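Local coordinates for protein UDP-glucose 6-dehydrogenase (Pyrobaculum islandicum, PDB 3VTF) that probably oxidises UDP-alpha-D-glucose to UDP-alpha-D-glucuronate, using two NAD(+) per sugar, in nucleotide-sugar biosynthesis, at residues 65-69 against 70-74; 78-82 against 83-87; 247-251 against 252-256; 426-430 against 431-435. One frame throughout, in Å; residues are numbered along the deposited sequence.

Contact 1 of 4, residues 65-69 against 70-74; sequences PHIYE and PGLEE
L72 N turns back onto E69 O at 2.9 Å and closes a type II beta turn, E69 to L72, that leads straight into helix 72-81. G71, with a positive phi of 83°, holds the third place in the turn and is also the N-cap of the helix. At the first corner, P70 has E69 beside it: the glutamate chain bends at chi2 (59°), which folds its carboxylate back so that OE2 lies 3.5 Å from P70 CD. The Y68 ring turns a face to that same CD. Both carboxylate oxygens find backbone donors farther off, OE1 at G180 and OE2 at A182, close to the side chain of E179, which binds UDP-glucose. With an alanine here the carboxylate is gone, and the N-H groups of G180 and A182 would probably be left without their acceptor. L72 is the apolar plug of the turn, its CD2 3.8 Å from E69 CB and its CG 4.0 Å from P65 CG, while V34 of helix 31-43 also touches it. P65 packs on the first turn of the helix, its CG 3.5 Å from E73 CA. Water 2 bridges the mouth, donating to E69 O at 3.1 Å and accepting from E73 N at 2.9 Å.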
loop_
_atom_site.group_PDB
_atom_site.type_symbol
_atom_site.label_atom_id
_atom_site.label_comp_id
_atom_site.label_asym_id
_atom_site.label_seq_id
_atom_site.Cartn_x
_atom_site.Cartn_y
_atom_site.Cartn_z
ATOM N N PRO A 65 -6.588 -28.710 -21.850
ATOM C CA PRO A 65 -6.478 -28.191 -20.503
ATOM C C PRO A 65 -7.757 -28.530 -19.694
ATOM O O PRO A 65 -8.843 -28.496 -20.249
ATOM C CB PRO A 65 -6.325 -26.681 -20.731
ATOM C CG PRO A 65 -5.562 -26.621 -22.022
ATOM C CD PRO A 65 -6.126 -27.743 -22.865
ATOM N N HIS A 66 -7.635 -28.873 -18.406
ATOM C CA HIS A 66 -8.813 -29.092 -17.548
ATOM C C HIS A 66 -9.274 -27.797 -16.919
ATOM O O HIS A 66 -10.210 -27.766 -16.137
ATOM C CB HIS A 66 -8.451 -30.094 -16.435
ATOM C CG HIS A 66 -7.271 -29.632 -15.613
ATOM N ND1 HIS A 66 -6.033 -29.434 -16.164
ATOM C CD2 HIS A 66 -7.177 -29.247 -14.280
ATOM C CE1 HIS A 66 -5.185 -28.954 -15.211
ATOM N NE2 HIS A 66 -5.866 -28.873 -14.049
ATOM N N ILE A 67 -8.651 -26.693 -17.249
ATOM C CA ILE A 67 -8.959 -25.411 -16.567
ATOM C C ILE A 67 -8.813 -24.371 -17.614
ATOM O O ILE A 67 -8.082 -24.589 -18.599
ATOM C CB ILE A 67 -7.967 -25.081 -15.375
ATOM C CG1 ILE A 67 -6.484 -25.104 -15.817
ATOM C CG2 ILE A 67 -8.260 -25.992 -14.178
ATOM C CD1 ILE A 67 -5.537 -24.291 -14.912
ATOM N N TYR A 68 -9.477 -23.235 -17.444
ATOM C CA TYR A 68 -9.374 -22.232 -18.467
ATOM C C TYR A 68 -8.307 -21.239 -18.134
ATOM O O TYR A 68 -8.396 -20.591 -17.106
ATOM C CB TYR A 68 -10.704 -21.485 -18.654
ATOM C CG TYR A 68 -10.519 -20.324 -19.530
ATOM C CD1 TYR A 68 -10.188 -20.497 -20.907
ATOM C CD2 TYR A 68 -10.635 -19.019 -19.023
ATOM C CE1 TYR A 68 -10.008 -19.382 -21.733
ATOM C CE2 TYR A 68 -10.441 -17.921 -19.852
ATOM C CZ TYR A 68 -10.156 -18.129 -21.194
ATOM O OH TYR A 68 -9.948 -17.055 -21.944
ATOM N N GLU A 69 -7.357 -21.038 -19.039
ATOM C CA GLU A 69 -6.313 -20.047 -18.817
ATOM C C GLU A 69 -5.869 -19.572 -20.194
ATOM O O GLU A 69 -5.493 -20.408 -21.033
ATOM C CB GLU A 69 -5.124 -20.715 -18.082
ATOM C CG GLU A 69 -3.937 -19.804 -17.774
ATOM C CD GLU A 69 -4.246 -18.583 -16.920
ATOM O OE1 GLU A 69 -4.904 -18.626 -15.861
ATOM O OE2 GLU A 69 -3.751 -17.500 -17.229
ATOM N N PRO A 70 -5.919 -18.262 -20.443
ATOM C CA PRO A 70 -5.680 -17.717 -21.787
ATOM C C PRO A 70 -4.342 -18.186 -22.375
ATOM O O PRO A 70 -3.270 -18.003 -21.719
ATOM C CB PRO A 70 -5.652 -16.195 -21.549
ATOM C CG PRO A 70 -6.621 -16.001 -20.410
ATOM C CD PRO A 70 -6.433 -17.228 -19.513
ATOM N N GLY A 71 -4.399 -18.826 -23.556
ATOM C CA GLY A 71 -3.145 -19.281 -24.228
ATOM C C GLY A 71 -2.605 -20.643 -23.729
ATOM O O GLY A 71 -1.645 -21.155 -24.279
ATOM N N LEU A 72 -3.264 -21.281 -22.747
ATOM C CA LEU A 72 -2.759 -22.510 -22.220
ATOM C C LEU A 72 -2.905 -23.678 -23.175
ATOM O O LEU A 72 -2.049 -24.534 -23.244
ATOM C CB LEU A 72 -3.424 -22.850 -20.870
ATOM C CG LEU A 72 -3.023 -24.135 -20.149
ATOM C CD1 LEU A 72 -1.493 -24.196 -20.029
ATOM C CD2 LEU A 72 -3.747 -24.204 -18.782
ATOM N N GLU A 73 -4.037 -23.766 -23.880
ATOM C CA GLU A 73 -4.192 -24.895 -24.727
ATOM C C GLU A 73 -3.104 -24.923 -25.784
ATOM O O GLU A 73 -2.595 -25.984 -26.089
ATOM C CB GLU A 73 -5.612 -24.865 -25.385
ATOM C CG GLU A 73 -5.772 -25.947 -26.437
ATOM C CD GLU A 73 -7.144 -25.844 -27.114
ATOM O OE1 GLU A 73 -7.527 -24.738 -27.564
ATOM O OE2 GLU A 73 -7.851 -26.856 -27.140
ATOM N N GLU A 74 -2.766 -23.761 -26.370
ATOM C CA GLU A 74 -1.672 -23.692 -27.342
ATOM C C GLU A 74 -0.271 -23.884 -26.736
ATOM O O GLU A 74 0.572 -24.530 -27.345
ATOM C CB GLU A 74 -1.672 -22.320 -28.011
ATOM C CG GLU A 74 -0.618 -22.237 -29.123
ATOM C CD GLU A 74 -0.492 -20.849 -29.725
ATOM O OE1 GLU A 74 -1.172 -19.910 -29.224
ATOM O OE2 GLU A 74 0.299 -20.710 -30.694
HETATM O O HOH W 1 -2.166 -17.168 -19.284
HETATM O O HOH W 2 -6.424 -22.174 -23.352
#

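Contact 2 of 4, residues 78-82 against 83-87; sequences RALSS and GRLSF
S82 OG takes the N-H of R84 at 2.9 Å and gives its own hydrogen to A79 O at 2.6 Å, so one hydroxyl ties the last turn of helix 72-81 to the chain leaving it. It can do both because chi1 (76°) sets OG between the backbone N and the carbonyl carbon. G83 makes the exit with positive phi: its N bonds to L80 O at 2.9 Å, and any CB would run into S82 O. The tight side faces inward. There A79 CB meets L85 CD2 at 3.7 Å, with V38 of helix 31-43 against both residues, and L80 CD2 comes to the edge of the F87 ring, 4.0 Å from CE2. This packs the helix against strand 85-87, the outermost strand at one end of the Rossmann-type sheet, which bonds to strand 46-50 through V47 and G49. The other side is looser: S81 and S86, both exposed, turn away and take little or no part, and the R84 guanidinium merely lays one face over S82 CB while its NH2 bonds to A41 O. Replacing S82 with an alanine would probably leave R84 N without its acceptor and the exit turn less firmly set. Across the turn itself the polar ties are the S82 hydroxyl and the G83 bond, with apolar packing behind them; the buried L85 N has no partner in the model.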
loop_
_atom_site.group_PDB
_atom_site.type_symbol
_atom_site.label_atom_id
_atom_site.label_comp_id
_atom_site.label_asym_id
_atom_site.label_seq_id
_atom_site.Cartn_x
_atom_site.Cartn_y
_atom_site.Cartn_z
ATOM N N ARG A 78 2.227 -27.048 -27.802
ATOM C CA ARG A 78 3.666 -26.797 -28.105
ATOM C C ARG A 78 4.620 -27.564 -27.169
ATOM O O ARG A 78 5.582 -28.176 -27.599
ATOM C CB ARG A 78 4.019 -25.295 -28.106
ATOM C CG ARG A 78 3.290 -24.446 -29.142
ATOM C CD ARG A 78 3.418 -22.920 -28.852
ATOM N NE ARG A 78 4.814 -22.491 -28.957
ATOM C CZ ARG A 78 5.397 -22.031 -30.077
ATOM N NH1 ARG A 78 4.706 -21.918 -31.201
ATOM N NH2 ARG A 78 6.698 -21.693 -30.087
ATOM N N ALA A 79 4.362 -27.567 -25.868
ATOM C CA ALA A 79 5.238 -28.298 -24.945
ATOM C C ALA A 79 5.222 -29.809 -25.180
ATOM O O ALA A 79 6.266 -30.471 -25.196
ATOM C CB ALA A 79 4.826 -27.929 -23.480
ATOM N N LEU A 80 4.043 -30.342 -25.457
ATOM C CA LEU A 80 3.868 -31.766 -25.806
ATOM C C LEU A 80 4.589 -32.124 -27.144
ATOM O O LEU A 80 5.376 -33.050 -27.181
ATOM C CB LEU A 80 2.373 -32.126 -25.896
ATOM C CG LEU A 80 1.544 -32.159 -24.582
ATOM C CD1 LEU A 80 0.047 -32.256 -24.874
ATOM C CD2 LEU A 80 1.954 -33.323 -23.649
ATOM N N SER A 81 4.354 -31.353 -28.195
ATOM C CA SER A 81 5.140 -31.502 -29.485
ATOM C C SER A 81 6.642 -31.499 -29.333
ATOM O O SER A 81 7.316 -32.259 -30.014
ATOM C CB SER A 81 4.791 -30.445 -30.536
ATOM O OG SER A 81 3.519 -30.736 -31.067
ATOM N N SER A 82 7.174 -30.678 -28.426
ATOM C CA SER A 82 8.620 -30.666 -28.243
ATOM C C SER A 82 9.148 -32.032 -27.802
ATOM O O SER A 82 10.319 -32.236 -27.831
ATOM C CB SER A 82 9.004 -29.595 -27.247
ATOM O OG SER A 82 8.688 -30.039 -25.936
ATOM N N GLY A 83 8.294 -32.935 -27.340
ATOM C CA GLY A 83 8.790 -34.127 -26.711
ATOM C C GLY A 83 9.348 -33.901 -25.288
ATOM O O GLY A 83 9.620 -34.876 -24.590
ATOM N N ARG A 84 9.412 -32.647 -24.817
ATOM C CA ARG A 84 10.030 -32.379 -23.494
ATOM C C ARG A 84 9.092 -32.521 -22.266
ATOM O O ARG A 84 9.582 -32.620 -21.124
ATOM C CB ARG A 84 10.763 -31.014 -23.476
ATOM C CG ARG A 84 11.915 -30.938 -24.455
ATOM C CD ARG A 84 12.873 -29.843 -24.100
ATOM N NE ARG A 84 12.187 -28.578 -24.326
ATOM C CZ ARG A 84 12.222 -27.893 -25.449
ATOM N NH1 ARG A 84 12.995 -28.285 -26.462
ATOM N NH2 ARG A 84 11.488 -26.779 -25.527
ATOM N N LEU A 85 7.776 -32.568 -22.486
ATOM C CA LEU A 85 6.822 -32.687 -21.401
ATOM C C LEU A 85 6.148 -34.012 -21.400
ATOM O O LEU A 85 5.526 -34.360 -22.399
ATOM C CB LEU A 85 5.694 -31.617 -21.573
ATOM C CG LEU A 85 4.508 -31.587 -20.601
ATOM C CD1 LEU A 85 5.046 -31.480 -19.119
ATOM C CD2 LEU A 85 3.626 -30.351 -20.905
ATOM N N SER A 86 6.116 -34.718 -20.263
ATOM C CA SER A 86 5.367 -35.956 -20.182
ATOM C C SER A 86 4.721 -36.015 -18.832
ATOM O O SER A 86 4.990 -35.166 -17.944
ATOM C CB SER A 86 6.316 -37.190 -20.356
ATOM O OG SER A 86 7.371 -37.153 -19.387
ATOM N N PHE A 87 3.877 -37.017 -18.621
ATOM C CA PHE A 87 3.270 -37.165 -17.305
ATOM C C PHE A 87 3.457 -38.567 -16.727
ATOM O O PHE A 87 3.380 -39.565 -17.496
ATOM C CB PHE A 87 1.778 -36.801 -17.380
ATOM C CG PHE A 87 1.553 -35.421 -17.854
ATOM C CD1 PHE A 87 1.536 -34.347 -16.937
ATOM C CD2 PHE A 87 1.485 -35.136 -19.226
ATOM C CE1 PHE A 87 1.387 -33.038 -17.404
ATOM C CE2 PHE A 87 1.313 -33.820 -19.692
ATOM C CZ PHE A 87 1.254 -32.776 -18.784
#

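Contact 3 of 4, residues 247-251 against 252-256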
loop_
_atom_site.group_PDB
_atom_site.type_symbol
_atom_site.label_atom_id
_atom_site.label_comp_id
_atom_site.label_asym_id
_atom_site.label_seq_id
_atom_site.Cartn_x
_atom_site.Cartn_y
_atom_site.Cartn_z
ATOM N N LEU A 247 -16.001 3.877 1.220
ATOM C CA LEU A 247 -17.224 4.074 2.019
ATOM C C LEU A 247 -17.379 5.520 2.395
ATOM O O LEU A 247 -18.507 6.037 2.455
ATOM C CB LEU A 247 -17.139 3.155 3.295
ATOM C CG LEU A 247 -17.163 1.674 2.988
ATOM C CD1 LEU A 247 -16.815 0.842 4.290
ATOM C CD2 LEU A 247 -18.508 1.254 2.413
ATOM N N LEU A 248 -16.245 6.176 2.725
ATOM C CA LEU A 248 -16.209 7.550 3.058
ATOM C C LEU A 248 -16.479 8.453 1.882
ATOM O O LEU A 248 -17.305 9.434 1.977
ATOM C CB LEU A 248 -14.881 7.911 3.829
ATOM C CG LEU A 248 -14.606 9.418 4.050
ATOM C CD1 LEU A 248 -15.740 10.026 4.939
ATOM C CD2 LEU A 248 -13.321 9.551 4.858
ATOM N N ALA A 249 -15.865 8.150 0.738
ATOM C CA ALA A 249 -16.090 8.955 -0.464
ATOM C C ALA A 249 -17.592 8.943 -0.809
ATOM O O ALA A 249 -18.129 9.972 -1.203
ATOM C CB ALA A 249 -15.267 8.436 -1.646
ATOM N N LYS A 250 -18.192 7.754 -0.754
ATOM C CA LYS A 250 -19.610 7.539 -1.047
ATOM C C LYS A 250 -20.471 8.475 -0.108
ATOM O O LYS A 250 -21.340 9.179 -0.581
ATOM C CB LYS A 250 -20.047 6.083 -0.817
ATOM C CG LYS A 250 -21.529 5.803 -1.193
ATOM C CD LYS A 250 -21.860 4.279 -0.998
ATOM C CE LYS A 250 -23.334 3.988 -1.370
ATOM N NZ LYS A 250 -23.579 4.442 -2.775
ATOM N N ARG A 251 -20.204 8.504 1.187
ATOM C CA ARG A 251 -20.913 9.438 2.081
ATOM C C ARG A 251 -20.718 10.889 1.696
ATOM O O ARG A 251 -21.582 11.737 1.927
ATOM C CB ARG A 251 -20.430 9.312 3.492
ATOM C CG ARG A 251 -20.643 7.949 4.051
ATOM C CD ARG A 251 -22.113 7.533 4.195
ATOM N NE ARG A 251 -22.151 6.534 5.276
ATOM C CZ ARG A 251 -22.175 6.882 6.554
ATOM N NH1 ARG A 251 -22.238 8.185 6.839
ATOM N NH2 ARG A 251 -22.185 5.964 7.518
ATOM N N LEU A 252 -19.602 11.197 1.042
ATOM C CA LEU A 252 -19.306 12.560 0.699
ATOM C C LEU A 252 -19.900 12.893 -0.654
ATOM O O LEU A 252 -19.695 14.007 -1.111
ATOM C CB LEU A 252 -17.736 12.808 0.660
ATOM C CG LEU A 252 -17.132 12.669 2.062
ATOM C CD1 LEU A 252 -15.585 12.524 1.974
ATOM C CD2 LEU A 252 -17.599 13.832 3.013
ATOM N N GLY A 253 -20.431 11.908 -1.349
ATOM C CA GLY A 253 -20.938 12.090 -2.747
ATOM C C GLY A 253 -19.832 12.216 -3.746
ATOM O O GLY A 253 -19.989 12.896 -4.734
ATOM N N VAL A 254 -18.699 11.558 -3.509
ATOM C CA VAL A 254 -17.503 11.683 -4.330
ATOM C C VAL A 254 -17.147 10.363 -5.040
ATOM O O VAL A 254 -17.474 9.262 -4.538
ATOM C CB VAL A 254 -16.324 12.035 -3.309
ATOM C CG1 VAL A 254 -14.984 11.495 -3.729
ATOM C CG2 VAL A 254 -16.336 13.535 -3.002
ATOM N N ASP A 255 -16.364 10.480 -6.118
ATOM C CA ASP A 255 -16.000 9.342 -6.964
ATOM C C ASP A 255 -14.611 8.790 -6.483
ATOM O O ASP A 255 -13.562 9.368 -6.721
ATOM C CB ASP A 255 -15.958 9.723 -8.459
ATOM C CG ASP A 255 -15.695 8.489 -9.359
ATOM O OD1 ASP A 255 -14.956 7.536 -9.002
ATOM O OD2 ASP A 255 -16.345 8.376 -10.381
ATOM N N THR A 256 -14.664 7.679 -5.786
ATOM C CA THR A 256 -13.414 7.084 -5.188
ATOM C C THR A 256 -12.363 6.735 -6.264
ATOM O O THR A 256 -11.162 6.815 -6.014
ATOM C CB THR A 256 -13.883 5.753 -4.608
ATOM O OG1 THR A 256 -14.900 6.052 -3.608
ATOM C CG2 THR A 256 -12.711 4.986 -3.939
#
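L248 carries its CG anti to the backbone N (chi1 170°), L252 carries its own anti to the carbonyl carbon (chi1 -66°), and the two leucines meet with L248 CG 3.9 Å from L252 CD1. They flank the end of the long helix 221-251, which finishes in a Schellman motif. G253, at positive phi, reverses the chain: V254 N returns to A249 O at 2.9 Å and G253 N to K250 O at 3.0 Å, both donors standing above the plane of the carbonyl they use. L252 N adds weak, bent bonds to L248 O and A249 O. The apolar clasp that goes with this motif is here too, A249 CB against V254 CG1 at 3.7 Å. Beyond the turn, D255 is the N-cap of helix 256-264, its OD1 accepting from R258 N. Much of this corner is a subunit boundary: R222 of the second subunit bonds to L252 O, while F292 and L226 of that subunit pack on L248 and A249. On the same-chain side K250 forms a salt bridge with E439. T256 closes the fold-back tightly, its OG1 hydrogen-bonded to A442 O and lying just 3.1 Å from A249 CB.

Contact 4 of 4, residues 426-430 against 431-435; sequences GRYVK and KAREA
V429 O receives A432 N at 3.0 Å, and one residue on K430 O receives R433 N at 3.2 Å; each donor sits well above its carbonyl plane. Side chains nestle on the same carbonyls, with A432 CB 3.4 Å from V429 O and R433 CB at the same 3.4 Å from K430 O. R433 CG is anti to the carbonyl carbon (chi1 -78°) and the chain runs extended to NE, which carries the guanidinium toward Y428, where NH1 approaches CE1 at a loose 4.5 Å. These three-residue steps wind the chain into a short 3-10 segment in the crossover between strands 422-425 and 437-440, neighbours in the parallel sheet of the UDP-binding domain. V429, just before it, and A432 within it both rest on I406 of strand 403-406. Within the segment K431 NZ makes a salt bridge to E434, 2.8 Å from OE2 on the syn lone pair. Both ends have further partners, K431 NZ at L416 O and E434 OE2 at Y418 N. Farther out, Y428 stacks on Y257, meets W443 edge-to-face and has its OH hydrogen-bonded to D255 OD2, while R433 NH2 makes a salt bridge to the terminal carboxylate of A444. Upstream, D425 accepts the N-H groups of R427 and V429 with separate oxygens, and the side chain of R427, held by A407 O and G279 O, touches the bound UDP-glucose.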
loop_
_atom_site.group_PDB
_atom_site.type_symbol
_atom_site.label_atom_id
_atom_site.label_comp_id
_atom_site.label_asym_id
_atom_site.label_seq_id
_atom_site.Cartn_x
_atom_site.Cartn_y
_atom_site.Cartn_z
ATOM N N GLY A 426 -20.937 -3.107 -8.110
ATOM C CA GLY A 426 -19.845 -3.562 -7.198
ATOM C C GLY A 426 -18.500 -3.515 -7.777
ATOM O O GLY A 426 -17.548 -3.905 -7.095
ATOM N N ARG A 427 -18.416 -3.173 -9.062
ATOM C CA ARG A 427 -17.166 -3.181 -9.818
ATOM C C ARG A 427 -16.805 -1.952 -10.677
ATOM O O ARG A 427 -15.829 -2.015 -11.390
ATOM C CB ARG A 427 -17.069 -4.439 -10.679
ATOM C CG ARG A 427 -17.131 -5.722 -9.893
ATOM C CD ARG A 427 -15.875 -5.935 -9.069
ATOM N NE ARG A 427 -15.937 -7.186 -8.337
ATOM C CZ ARG A 427 -15.195 -7.475 -7.281
ATOM N NH1 ARG A 427 -14.336 -6.608 -6.810
ATOM N NH2 ARG A 427 -15.329 -8.640 -6.689
ATOM N N TYR A 428 -17.555 -0.856 -10.578
ATOM C CA TYR A 428 -17.328 0.329 -11.404
ATOM C C TYR A 428 -17.512 0.147 -12.899
ATOM O O TYR A 428 -16.557 -0.022 -13.621
ATOM C CB TYR A 428 -15.969 0.951 -11.131
ATOM C CG TYR A 428 -15.898 2.424 -11.392
ATOM C CD1 TYR A 428 -16.316 3.327 -10.446
ATOM C CD2 TYR A 428 -15.390 2.916 -12.575
ATOM C CE1 TYR A 428 -16.246 4.677 -10.665
ATOM C CE2 TYR A 428 -15.323 4.269 -12.810
ATOM C CZ TYR A 428 -15.759 5.147 -11.851
ATOM O OH TYR A 428 -15.688 6.494 -12.053
ATOM N N VAL A 429 -18.764 0.091 -13.331
ATOM C CA VAL A 429 -19.088 0.103 -14.746
ATOM C C VAL A 429 -19.737 1.442 -15.128
ATOM O O VAL A 429 -20.849 1.715 -14.736
ATOM C CB VAL A 429 -20.019 -1.071 -15.073
ATOM C CG1 VAL A 429 -20.408 -1.076 -16.532
ATOM C CG2 VAL A 429 -19.367 -2.385 -14.679
ATOM N N LYS A 430 -19.036 2.247 -15.924
ATOM C CA LYS A 430 -19.414 3.664 -16.188
ATOM C C LYS A 430 -20.811 3.766 -16.826
ATOM O O LYS A 430 -21.637 4.601 -16.417
ATOM C CB LYS A 430 -18.366 4.366 -17.112
ATOM C CG LYS A 430 -16.946 4.502 -16.536
ATOM C CD LYS A 430 -16.315 5.841 -16.893
ATOM C CE LYS A 430 -15.179 6.217 -15.937
ATOM N NZ LYS A 430 -13.925 5.457 -16.213
ATOM N N LYS A 431 -21.093 2.851 -17.744
ATOM C CA LYS A 431 -22.405 2.799 -18.415
ATOM C C LYS A 431 -23.595 2.625 -17.481
ATOM O O LYS A 431 -24.703 3.176 -17.774
ATOM C CB LYS A 431 -22.477 1.790 -19.562
ATOM C CG LYS A 431 -23.262 2.436 -20.761
ATOM C CD LYS A 431 -23.641 1.430 -21.799
ATOM C CE LYS A 431 -24.616 1.933 -22.867
ATOM N NZ LYS A 431 -25.925 1.536 -22.342
ATOM N N ALA A 432 -23.400 1.962 -16.344
ATOM C CA ALA A 432 -24.481 1.660 -15.405
ATOM C C ALA A 432 -25.088 2.901 -14.739
ATOM O O ALA A 432 -26.154 2.840 -14.187
ATOM C CB ALA A 432 -24.048 0.637 -14.366
ATOM N N ARG A 433 -24.386 4.013 -14.812
ATOM C CA ARG A 433 -24.837 5.281 -14.257
ATOM C C ARG A 433 -26.131 5.782 -14.924
ATOM O O ARG A 433 -26.812 6.638 -14.400
ATOM C CB ARG A 433 -23.754 6.329 -14.372
ATOM C CG ARG A 433 -22.674 6.206 -13.341
ATOM C CD ARG A 433 -22.030 7.524 -13.016
ATOM N NE ARG A 433 -20.901 7.327 -12.125
ATOM C CZ ARG A 433 -20.941 7.499 -10.814
ATOM N NH1 ARG A 433 -19.859 7.292 -10.099
ATOM N NH2 ARG A 433 -22.049 7.885 -10.227
ATOM N N GLU A 434 -26.421 5.249 -16.094
ATOM C CA GLU A 434 -27.644 5.538 -16.825
ATOM C C GLU A 434 -28.891 4.949 -16.151
ATOM O O GLU A 434 -29.997 5.240 -16.543
ATOM C CB GLU A 434 -27.531 5.062 -18.274
ATOM C CG GLU A 434 -27.895 3.619 -18.490
ATOM C CD GLU A 434 -27.364 3.064 -19.790
ATOM O OE1 GLU A 434 -26.700 3.802 -20.511
ATOM O OE2 GLU A 434 -27.622 1.898 -20.087
ATOM N N ALA A 435 -28.681 4.073 -15.177
ATOM C CA ALA A 435 -29.756 3.397 -14.409
ATOM C C ALA A 435 -30.730 4.359 -13.786
ATOM O O ALA A 435 -30.349 5.489 -13.549
ATOM C CB ALA A 435 -29.128 2.550 -13.314
#

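In the fold
Contacts 1 and 2 sit at the two ends of helix 72-81 in the NAD-binding domain, their centres 15 Å apart: the first starts the helix, the second delivers the chain to strand 85-87 at the rim of the mixed sheet. Contact 3 follows much later, at the end of the long central helix 221-251, about 53 Å from contact 2 between centres and across the chain's centre from it. Contact 4 comes last, in the UDP-binding domain, yet meets contact 3 directly where D255 OD2 lies 2.6 Å from Y428 OH, a probable hydrogen bond. That link joins the central helical region to the C-terminal domain, while contacts 1 and 4 approach the substrate from different domains.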